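Local coordinates for lipoate-protein ligase, putative (Streptococcus pneumoniae, PDB 1VQZ) that is a putative lipoate-protein ligase with a catalytic domain of the lipoyl protein ligase A/B family and a smaller C-terminal domain, at residues K265-V277 with I282-I294. Sequence-based numbering, arbitrary orientation.
Sequences KFTSGKVEVFANV and IQDIKIYGDFFGI. With EDO (1,2-ethanediol), chain D.
Glu-272 and Tyr-288 exchange two backbone hydrogen bonds, and Phe-274 with Lys-286 and Asn-276 with Asp-284 do the same. The bond from Phe-274 N to Lys-286 O measures 2.8 Å and is nearly straight. Between these pairs, CA-H groups lean on carbonyl oxygens, as Ile-287 CA does on Glu-272 O at 3.4 Å.

A classic beta bulge follows, with Asn-276 set opposite two residues, Gln-283 and Asp-284. Asn-276 O takes the N-H of each; Gln-283 N is the nearer at 2.7 Å. The side chain of Gln-283 bends at chi2 and runs beside that of Asn-276. Asn-276 ND2 then donates in its own amide plane to Gln-283 OE1 at 3.0 Å, although the two amides stand 85° apart.

These strands form an antiparallel beta hairpin in the C-terminal domain, with 281-289 at one edge of its sheet. Val-271, Val-273, Ile-285 and Ile-287 point to one face. Val-271 CG1 lies alongside Ile-287 CG2, while Val-273 CG1 meets the end of Ile-285. Helix 332-339 covers both valines, and helix 298-304 packs on Ile-285.

The other face carries Phe-274 and Tyr-288, their ring planes 79° apart. Phe-274 CE1 comes to 3.5 Å from Tyr-288 CD1. A 1,2-ethanediol molecule lies over one face of the tyrosine and donates to Ile-287 O. Glu-272 extends past Tyr-288 CB to a salt bridge with Arg-261.

At the far end, Asp-290 takes over from the backbone pairing. Its CG sits between its own backbone N and carbonyl carbon (chi1 57°), which brings Asp-290 OD1 to Lys-270 N at 2.8 Å; the return bond from Asp-290 N to Lys-270 O is weak. Phe-291 sets its ring edge against Lys-270 O. A water links Ser-268 O to Phe-292 N.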
# COMPACT_ATOMS: atom_id res chain seq x y z
N LYS A 265 -2.58 19.71 3.77
CA LYS A 265 -1.36 18.90 3.65
C LYS A 265 -0.62 18.98 4.97
O LYS A 265 -0.24 20.07 5.43
CB LYS A 265 -0.52 19.44 2.52
CG LYS A 265 0.67 18.66 2.12
CD LYS A 265 1.31 19.28 0.83
CE LYS A 265 0.24 19.62 -0.28
NZ LYS A 265 0.79 19.74 -1.68
N PHE A 266 -0.55 17.82 5.63
CA PHE A 266 0.19 17.64 6.85
C PHE A 266 1.51 16.91 6.51
O PHE A 266 1.67 16.36 5.43
CB PHE A 266 -0.61 16.84 7.87
CG PHE A 266 -1.96 17.44 8.21
CD1 PHE A 266 -2.08 18.45 9.13
CD2 PHE A 266 -3.13 16.93 7.62
CE1 PHE A 266 -3.34 19.00 9.46
CE2 PHE A 266 -4.36 17.45 7.94
CZ PHE A 266 -4.48 18.51 8.88
N THR A 267 2.43 16.93 7.46
CA THR A 267 3.73 16.29 7.32
C THR A 267 3.57 14.82 6.98
O THR A 267 4.26 14.32 6.13
CB THR A 267 4.54 16.38 8.64
OG1 THR A 267 4.73 17.75 8.98
CG2 THR A 267 5.90 15.72 8.48
N SER A 268 2.63 14.16 7.63
CA SER A 268 2.43 12.72 7.43
C SER A 268 1.31 12.41 6.42
O SER A 268 0.87 11.28 6.26
CB SER A 268 2.17 12.06 8.79
OG SER A 268 3.35 12.11 9.56
N GLY A 269 0.89 13.41 5.67
CA GLY A 269 -0.05 13.15 4.60
C GLY A 269 -1.00 14.28 4.30
O GLY A 269 -1.37 15.07 5.14
N LYS A 270 -1.39 14.28 3.05
CA LYS A 270 -2.47 15.07 2.54
C LYS A 270 -3.83 14.46 2.92
O LYS A 270 -4.05 13.25 2.76
CB LYS A 270 -2.25 15.06 1.01
CG LYS A 270 -3.17 15.78 0.18
CD LYS A 270 -2.46 16.27 -1.07
CE LYS A 270 -2.82 15.51 -2.25
NZ LYS A 270 -2.50 16.35 -3.48
N VAL A 271 -4.75 15.31 3.39
CA VAL A 271 -6.13 14.91 3.72
C VAL A 271 -7.11 15.84 2.98
O VAL A 271 -7.09 17.06 3.14
CB VAL A 271 -6.43 14.97 5.24
CG1 VAL A 271 -7.88 14.59 5.52
CG2 VAL A 271 -5.46 14.10 6.01
N GLU A 272 -7.96 15.23 2.15
CA GLU A 272 -8.97 15.91 1.35
C GLU A 272 -10.35 15.40 1.73
O GLU A 272 -10.62 14.22 1.67
CB GLU A 272 -8.74 15.66 -0.13
CG GLU A 272 -9.60 16.56 -1.06
CD GLU A 272 -9.34 16.32 -2.54
OE1 GLU A 272 -9.01 15.16 -2.93
OE2 GLU A 272 -9.52 17.30 -3.33
N VAL A 273 -11.21 16.32 2.13
CA VAL A 273 -12.51 15.97 2.67
C VAL A 273 -13.64 16.52 1.80
O VAL A 273 -13.75 17.71 1.58
CB VAL A 273 -12.69 16.55 4.07
CG1 VAL A 273 -14.10 16.19 4.61
CG2 VAL A 273 -11.58 16.10 4.98
N PHE A 274 -14.50 15.63 1.35
CA PHE A 274 -15.71 16.05 0.64
C PHE A 274 -16.93 15.77 1.55
O PHE A 274 -17.28 14.62 1.78
CB PHE A 274 -15.85 15.29 -0.69
CG PHE A 274 -14.74 15.53 -1.68
CD1 PHE A 274 -13.58 14.77 -1.64
CD2 PHE A 274 -14.87 16.47 -2.69
CE1 PHE A 274 -12.57 14.95 -2.58
CE2 PHE A 274 -13.85 16.68 -3.62
CZ PHE A 274 -12.70 15.90 -3.56
N ALA A 275 -17.58 16.81 2.03
CA ALA A 275 -18.72 16.65 2.96
C ALA A 275 -19.99 17.25 2.41
O ALA A 275 -19.97 18.35 1.83
CB ALA A 275 -18.41 17.27 4.28
N ASN A 276 -21.09 16.51 2.59
CA ASN A 276 -22.44 17.02 2.34
C ASN A 276 -23.10 17.35 3.68
O ASN A 276 -23.38 16.46 4.49
CB ASN A 276 -23.27 15.96 1.61
CG ASN A 276 -24.39 16.55 0.84
OD1 ASN A 276 -24.24 17.59 0.20
ND2 ASN A 276 -25.52 15.89 0.87
N VAL A 277 -23.29 18.66 3.90
CA VAL A 277 -23.77 19.21 5.16
C VAL A 277 -25.17 19.76 4.90
O VAL A 277 -25.38 20.59 4.00
CB VAL A 277 -22.83 20.33 5.68
CG1 VAL A 277 -23.42 21.01 6.95
CG2 VAL A 277 -21.42 19.80 5.95
N ILE A 282 -23.37 16.58 9.29
CA ILE A 282 -22.70 15.81 8.26
C ILE A 282 -23.69 14.76 7.73
O ILE A 282 -23.95 13.76 8.37
CB ILE A 282 -21.40 15.22 8.81
CG1 ILE A 282 -20.45 16.39 9.13
CG2 ILE A 282 -20.74 14.24 7.81
CD1 ILE A 282 -19.12 16.03 9.89
N GLN A 283 -24.26 15.04 6.56
CA GLN A 283 -25.18 14.10 5.93
C GLN A 283 -24.39 12.94 5.28
O GLN A 283 -24.75 11.77 5.43
CB GLN A 283 -26.09 14.83 4.92
CG GLN A 283 -27.26 13.99 4.38
CD GLN A 283 -26.82 13.01 3.28
OE1 GLN A 283 -25.99 13.34 2.41
NE2 GLN A 283 -27.39 11.80 3.31
N ASP A 284 -23.31 13.29 4.58
CA ASP A 284 -22.37 12.31 4.04
C ASP A 284 -20.97 12.91 4.06
O ASP A 284 -20.82 14.14 4.18
CB ASP A 284 -22.75 11.88 2.62
CG ASP A 284 -22.43 10.38 2.35
OD1 ASP A 284 -21.59 9.77 3.03
OD2 ASP A 284 -23.04 9.80 1.43
N ILE A 285 -19.96 12.04 4.04
CA ILE A 285 -18.58 12.47 4.01
C ILE A 285 -17.72 11.42 3.33
O ILE A 285 -18.00 10.20 3.43
CB ILE A 285 -18.09 12.81 5.43
CG1 ILE A 285 -16.71 13.45 5.45
CG2 ILE A 285 -18.03 11.56 6.31
CD1 ILE A 285 -16.35 13.99 6.83
N LYS A 286 -16.72 11.88 2.59
CA LYS A 286 -15.73 10.98 1.97
C LYS A 286 -14.36 11.65 2.06
O LYS A 286 -14.23 12.88 1.87
CB LYS A 286 -16.09 10.66 0.50
CG LYS A 286 -15.30 9.44 -0.01
CD LYS A 286 -15.71 8.89 -1.29
CE LYS A 286 -14.97 7.60 -1.61
NZ LYS A 286 -15.53 6.35 -0.98
N ILE A 287 -13.36 10.86 2.44
CA ILE A 287 -12.03 11.35 2.72
C ILE A 287 -11.04 10.69 1.79
O ILE A 287 -10.99 9.43 1.70
CB ILE A 287 -11.68 11.10 4.18
CG1 ILE A 287 -12.72 11.79 5.10
CG2 ILE A 287 -10.25 11.57 4.51
CD1 ILE A 287 -12.61 11.36 6.55
N TYR A 288 -10.27 11.52 1.11
CA TYR A 288 -9.20 11.09 0.23
C TYR A 288 -7.86 11.58 0.75
O TYR A 288 -7.79 12.50 1.56
CB TYR A 288 -9.36 11.70 -1.16
CG TYR A 288 -10.54 11.22 -1.94
CD1 TYR A 288 -11.81 11.69 -1.64
CD2 TYR A 288 -10.40 10.35 -3.00
CE1 TYR A 288 -12.92 11.28 -2.34
CE2 TYR A 288 -11.53 9.91 -3.72
CZ TYR A 288 -12.79 10.41 -3.38
OH TYR A 288 -13.93 10.04 -4.06
N GLY A 289 -6.78 10.97 0.25
CA GLY A 289 -5.45 11.42 0.60
C GLY A 289 -4.39 10.36 0.42
O GLY A 289 -4.67 9.22 -0.03
N ASP A 290 -3.17 10.76 0.77
CA ASP A 290 -2.01 9.84 0.74
C ASP A 290 -1.46 9.55 2.14
O ASP A 290 -0.36 9.01 2.26
CB ASP A 290 -0.90 10.36 -0.18
CG ASP A 290 -0.40 11.77 0.18
OD1 ASP A 290 -0.68 12.29 1.26
OD2 ASP A 290 0.26 12.40 -0.66
N PHE A 291 -2.22 9.91 3.17
CA PHE A 291 -1.99 9.46 4.54
C PHE A 291 -1.98 7.92 4.58
O PHE A 291 -2.50 7.23 3.70
CB PHE A 291 -3.09 9.97 5.49
CG PHE A 291 -4.49 9.61 5.06
CD1 PHE A 291 -5.08 8.40 5.44
CD2 PHE A 291 -5.21 10.48 4.27
CE1 PHE A 291 -6.36 8.04 5.04
CE2 PHE A 291 -6.54 10.14 3.89
CZ PHE A 291 -7.08 8.90 4.24
N PHE A 292 -1.32 7.38 5.58
CA PHE A 292 -1.32 5.95 5.76
C PHE A 292 -2.04 5.58 7.02
O PHE A 292 -1.78 6.15 8.05
CB PHE A 292 0.10 5.41 5.87
CG PHE A 292 0.12 3.97 6.17
CD1 PHE A 292 -0.11 3.04 5.15
CD2 PHE A 292 0.23 3.52 7.48
CE1 PHE A 292 -0.18 1.70 5.42
CE2 PHE A 292 0.18 2.14 7.77
CZ PHE A 292 -0.04 1.25 6.73
N GLY A 293 -2.91 4.57 6.93
CA GLY A 293 -3.51 3.94 8.06
C GLY A 293 -3.62 2.47 7.73
O GLY A 293 -3.83 2.06 6.56
N ILE A 294 -3.50 1.66 8.76
CA ILE A 294 -3.55 0.19 8.60
C ILE A 294 -4.95 -0.30 8.20
O ILE A 294 -5.08 -1.30 7.51
CB ILE A 294 -3.12 -0.54 9.90
CG1 ILE A 294 -1.63 -0.37 10.14
CG2 ILE A 294 -3.38 -2.02 9.80
CD1 ILE A 294 -1.26 -0.62 11.60
C1 EDO D . -11.11 7.65 -1.33
O1 EDO D . -11.21 7.26 0.02
C2 EDO D . -11.21 6.46 -2.27
O2 EDO D . -12.49 5.90 -2.16
O HOH W 1 0.04 9.11 7.57